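Local coordinates for nitrogenase molybdenum-iron protein beta chain (Clostridium pasteurianum, PDB 4WES) that forms with the alpha chain the molybdenum-iron component of nitrogenase, which reduces dinitrogen to ammonia, and shares an [8Fe-7S] cluster with that chain, at residues Leu39-Gly44 against Asp98-His103; Ile135-Pro140 against Ala151-Gly156. One frame throughout, in Å; residues are numbered along the deposited sequence.

Contact 1: Leu39-Gly44 against Asp98-His103; sequences LPHSHG and DIIAVH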
# COMPACT_ATOMS: atom_id res chain seq x y z
N LEU B 39 -22.69 -20.56 18.77
CA LEU B 39 -22.47 -19.40 19.60
C LEU B 39 -21.33 -19.71 20.60
O LEU B 39 -21.47 -20.58 21.46
CB LEU B 39 -23.74 -19.00 20.38
CG LEU B 39 -23.66 -17.68 21.12
CD1 LEU B 39 -23.42 -16.52 20.17
CD2 LEU B 39 -24.89 -17.47 21.97
N PRO B 40 -20.22 -18.99 20.51
CA PRO B 40 -19.19 -19.10 21.54
C PRO B 40 -19.73 -18.60 22.88
O PRO B 40 -20.51 -17.63 22.91
CB PRO B 40 -18.07 -18.16 21.06
CG PRO B 40 -18.36 -17.93 19.60
CD PRO B 40 -19.86 -17.98 19.49
N HIS B 41 -19.29 -19.24 23.97
CA HIS B 41 -19.70 -18.87 25.31
C HIS B 41 -18.51 -18.74 26.21
O HIS B 41 -17.71 -19.66 26.34
CB HIS B 41 -20.65 -19.90 25.92
CG HIS B 41 -21.17 -19.50 27.25
ND1 HIS B 41 -22.17 -18.58 27.41
CD2 HIS B 41 -20.72 -19.82 28.50
CE1 HIS B 41 -22.35 -18.38 28.70
NE2 HIS B 41 -21.50 -19.11 29.38
N SER B 42 -18.38 -17.55 26.82
CA SER B 42 -17.28 -17.25 27.73
C SER B 42 -17.72 -17.47 29.17
O SER B 42 -18.55 -16.74 29.71
CB SER B 42 -16.90 -15.80 27.52
OG SER B 42 -15.84 -15.41 28.40
N HIS B 43 -17.18 -18.52 29.79
CA HIS B 43 -17.57 -18.86 31.14
C HIS B 43 -16.65 -18.14 32.15
O HIS B 43 -15.58 -18.63 32.52
CB HIS B 43 -17.53 -20.39 31.32
CG HIS B 43 -17.97 -20.84 32.67
ND1 HIS B 43 -19.26 -20.67 33.13
CD2 HIS B 43 -17.29 -21.50 33.64
CE1 HIS B 43 -19.34 -21.20 34.34
NE2 HIS B 43 -18.17 -21.72 34.66
N GLY B 44 -17.06 -16.96 32.55
CA GLY B 44 -16.30 -16.12 33.44
C GLY B 44 -17.06 -14.83 33.72
O GLY B 44 -18.24 -14.72 33.47
N ASP B 98 -27.09 -24.00 17.05
CA ASP B 98 -27.11 -25.48 17.00
C ASP B 98 -26.12 -26.07 18.02
O ASP B 98 -26.28 -27.21 18.47
CB ASP B 98 -26.80 -25.98 15.60
CG ASP B 98 -27.92 -25.71 14.63
OD1 ASP B 98 -29.04 -25.37 15.05
OD2 ASP B 98 -27.67 -25.84 13.42
N ILE B 99 -25.08 -25.29 18.36
CA ILE B 99 -24.03 -25.72 19.26
C ILE B 99 -23.54 -24.51 20.04
O ILE B 99 -23.33 -23.44 19.48
CB ILE B 99 -22.90 -26.44 18.50
CG1 ILE B 99 -21.81 -26.92 19.45
CG2 ILE B 99 -22.33 -25.60 17.36
CD1 ILE B 99 -20.82 -27.88 18.80
N ILE B 100 -23.38 -24.71 21.35
CA ILE B 100 -22.73 -23.74 22.23
C ILE B 100 -21.32 -24.26 22.49
O ILE B 100 -21.16 -25.38 22.95
CB ILE B 100 -23.51 -23.56 23.54
CG1 ILE B 100 -24.94 -23.07 23.28
CG2 ILE B 100 -22.75 -22.61 24.47
CD1 ILE B 100 -25.79 -23.00 24.52
N ALA B 101 -20.31 -23.43 22.19
CA ALA B 101 -18.93 -23.84 22.41
C ALA B 101 -18.36 -23.00 23.55
O ALA B 101 -18.07 -21.83 23.39
CB ALA B 101 -18.10 -23.65 21.16
N VAL B 102 -18.24 -23.64 24.70
CA VAL B 102 -17.83 -22.97 25.94
C VAL B 102 -16.31 -22.95 26.07
O VAL B 102 -15.64 -23.97 25.85
CB VAL B 102 -18.41 -23.73 27.16
CG1 VAL B 102 -17.98 -23.04 28.45
CG2 VAL B 102 -19.94 -23.78 27.06
N HIS B 103 -15.77 -21.79 26.45
CA HIS B 103 -14.40 -21.71 26.90
C HIS B 103 -14.41 -21.00 28.27
O HIS B 103 -15.47 -20.55 28.73
CB HIS B 103 -13.51 -20.98 25.87
CG HIS B 103 -13.92 -19.56 25.61
ND1 HIS B 103 -14.70 -19.20 24.53
CD2 HIS B 103 -13.71 -18.42 26.31
CE1 HIS B 103 -14.90 -17.88 24.57
NE2 HIS B 103 -14.32 -17.40 25.65
O HOH W 1 -14.18 -14.70 26.49
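The two inner strands of a four-stranded parallel sheet pair here, L39-H43 beside I99-H103, with L39 next to I100, P40 to A101, H41 to V102 and S42 to H103. Each odd residue of the first strand uses its backbone on the second: L39 N bonds to I99 O, L39 O receives A101 N, H41 N reaches A101 O, and H41 O accepts H103 N at 2.9 Å. H43 N to H103 O closes the series. The short segments run at 32° to one another.

L39, I100, H41 and V102 lie on one face, where helix 81-95 packs on L39, H41 and I100. There I100 CG2 lies 3.7 Å from H41 CB, while V102 CG1 meets the edge of the H41 ring. Both ring nitrogens of H41 are taken up by serines of the next strand and loop, S67 at ND1 and S69 at NE2. V102 CG1 also touches H43 CB at 3.9 Å; the H43 ring then leads away to S69 and D113.

P40, A101, S42 and H103 point the other way, where helix 24-33 packs on P40 and H103; helices 81-95 and 24-33 thus cover the two faces of the parallel sheet, as in a Rossmann-like alpha/beta domain. H103 has its CG between backbone N and carbonyl carbon (chi1 61°), which brings the imidazole back over the neighbouring strand. S42 CA makes a CH-pi contact 4.0 Å from the ring centroid, and H41 O sits over the same ring toward its rim, 3.5 Å from ND1. A water in the ring plane joins the two side chains, 2.8 Å from H103 NE2 and 2.6 Å from S42 OG. The S42 side chain lies about 7 Å from the [8Fe-7S] cluster and beside that of its ligand C48.

Contact 2: Ile135-Pro140 against Ala151-Gly156; sequences IHTNTP and ANMVQG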
# COMPACT_ATOMS: atom_id res chain seq x y z
N ILE B 135 -20.51 -28.04 23.98
CA ILE B 135 -19.17 -28.54 24.10
C ILE B 135 -18.32 -27.54 24.89
O ILE B 135 -18.75 -26.41 25.12
CB ILE B 135 -18.54 -28.82 22.72
CG1 ILE B 135 -18.20 -27.56 21.93
CG2 ILE B 135 -19.45 -29.73 21.90
CD1 ILE B 135 -17.31 -27.83 20.75
N HIS B 136 -17.14 -27.95 25.32
CA HIS B 136 -16.28 -27.03 26.06
C HIS B 136 -14.81 -27.33 25.85
O HIS B 136 -14.41 -28.44 25.47
CB HIS B 136 -16.56 -27.04 27.57
CG HIS B 136 -15.75 -28.03 28.34
ND1 HIS B 136 -16.03 -29.39 28.37
CD2 HIS B 136 -14.66 -27.85 29.10
CE1 HIS B 136 -15.13 -30.00 29.13
NE2 HIS B 136 -14.28 -29.08 29.57
N THR B 137 -14.00 -26.30 26.14
CA THR B 137 -12.59 -26.45 26.42
C THR B 137 -12.24 -25.63 27.66
O THR B 137 -13.08 -24.91 28.17
CB THR B 137 -11.69 -26.08 25.23
OG1 THR B 137 -10.34 -26.42 25.52
CG2 THR B 137 -11.79 -24.63 24.90
N ASN B 138 -11.02 -25.81 28.15
CA ASN B 138 -10.49 -25.04 29.29
C ASN B 138 -9.36 -24.17 28.80
O ASN B 138 -8.40 -24.66 28.18
CB ASN B 138 -9.99 -25.99 30.39
CG ASN B 138 -11.10 -26.82 30.98
OD1 ASN B 138 -11.41 -27.93 30.48
ND2 ASN B 138 -11.75 -26.30 32.01
N THR B 139 -9.48 -22.87 29.05
CA THR B 139 -8.59 -21.85 28.49
C THR B 139 -8.08 -20.87 29.55
O THR B 139 -8.39 -19.69 29.52
CB THR B 139 -9.31 -21.12 27.34
OG1 THR B 139 -10.61 -20.70 27.74
CG2 THR B 139 -9.45 -22.03 26.13
N PRO B 140 -7.26 -21.38 30.48
CA PRO B 140 -6.66 -20.48 31.48
C PRO B 140 -5.76 -19.44 30.86
O PRO B 140 -4.79 -19.76 30.18
CB PRO B 140 -5.87 -21.42 32.36
CG PRO B 140 -5.52 -22.59 31.48
CD PRO B 140 -6.74 -22.75 30.58
N ALA B 151 -5.83 -23.53 20.02
CA ALA B 151 -5.46 -24.94 20.01
C ALA B 151 -6.36 -25.76 20.91
O ALA B 151 -6.75 -26.90 20.55
CB ALA B 151 -4.02 -25.13 20.42
N ASN B 152 -6.65 -25.22 22.08
CA ASN B 152 -7.50 -25.89 23.05
C ASN B 152 -8.95 -26.04 22.56
O ASN B 152 -9.56 -27.12 22.70
CB ASN B 152 -7.45 -25.16 24.41
CG ASN B 152 -6.19 -25.44 25.16
OD1 ASN B 152 -5.57 -26.49 24.99
ND2 ASN B 152 -5.78 -24.52 26.00
N MET B 153 -9.49 -25.03 21.91
CA MET B 153 -10.84 -25.13 21.39
C MET B 153 -10.89 -26.22 20.31
O MET B 153 -11.87 -26.96 20.22
CB MET B 153 -11.32 -23.79 20.82
CG MET B 153 -12.81 -23.77 20.46
SD MET B 153 -13.94 -23.67 21.89
CE MET B 153 -14.41 -25.34 22.09
N VAL B 154 -9.86 -26.30 19.46
CA VAL B 154 -9.84 -27.37 18.45
C VAL B 154 -9.83 -28.73 19.12
O VAL B 154 -10.54 -29.66 18.70
CB VAL B 154 -8.65 -27.19 17.48
CG1 VAL B 154 -8.60 -28.30 16.47
CG2 VAL B 154 -8.74 -25.84 16.75
N GLN B 155 -9.03 -28.89 20.17
CA GLN B 155 -9.08 -30.09 20.96
C GLN B 155 -10.48 -30.38 21.50
O GLN B 155 -10.95 -31.55 21.46
CB GLN B 155 -8.08 -30.04 22.11
CG GLN B 155 -8.08 -31.35 22.89
CD GLN B 155 -7.35 -31.27 24.17
OE1 GLN B 155 -7.57 -30.37 24.97
NE2 GLN B 155 -6.42 -32.20 24.36
N GLY B 156 -11.17 -29.36 22.00
CA GLY B 156 -12.54 -29.57 22.49
C GLY B 156 -13.50 -30.05 21.43
O GLY B 156 -14.34 -30.91 21.67
O HOH W 2 -10.03 -29.15 25.42
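M153 reaches from its helix toward T137 and I135 along a bent chain. Its CB lies 4.2 Å from T137 CG2. With CG anti to the backbone N (chi1 -171°), the chain then bends at both following torsions, and this brings SD to 3.8 Å from the same methyl. At the tip, CE still touches T137 CG2 and meets I135 CD1 at 4.1 Å, where the two side chains cross at about a right angle. T137 CG2 thus packs along most of the methionine and also rests on M153 CA.

The segments belong to a beta-loop-alpha unit of the parallel alpha/beta domain: strand 133-136 ends, its chain passes through a loop that carries the cluster ligand S141, and helix 146-161 returns against it. Two further helices bound the contact: A28 and A31 of helix 24-33 also receive the M153 side chain, and L248 of helix 243-257 touches N152 and Q155.

T137 turns its hydroxyl to the helix backbone. OG1 stands 3.0 Å from N152 O, a weak and uncertain bond, since the single hydroxyl proton may go to another acceptor nearby. N152 O accepts G156 N within the helix, and the hydroxyl at most adds a weak second bond. A water 2.7 Å from T137 OG1 donates to Q155 OE1, bridging the two side chains. Near the strand end the backbones come close, with H136 O 3.7 Å from G156 CA, a residue without a side chain to intervene. Farther along the loop, the T139 and N152 side chains run past one another in opposite senses, T139 CG2 being 4.1 Å from N152 CB. The polar ends of that pair turn elsewhere: N152 ND2 bonds to Q24 OE1, and T139 OG1 to T104 O.

How the contacts relate
Contact 1 comes first along the chain and closes before contact 2 opens; their centres lie about 10 Å apart, and both reach the same parallel sheet. Strand 99-104 pairs with 38-43 in contact 1 and, on its other edge, with 133-136, the strand of contact 2, which is outermost in this chain's sheet. V102 makes probable backbone hydrogen bonds to both I135 and T137, and H103 CB packs against T139 OG1. Helix 24-33 touches residues of both contacts. The side chains of S42 and T139 each lie about 7 Å from the [8Fe-7S] cluster, so strand 38-43 and the loop after 133-136 both come near it.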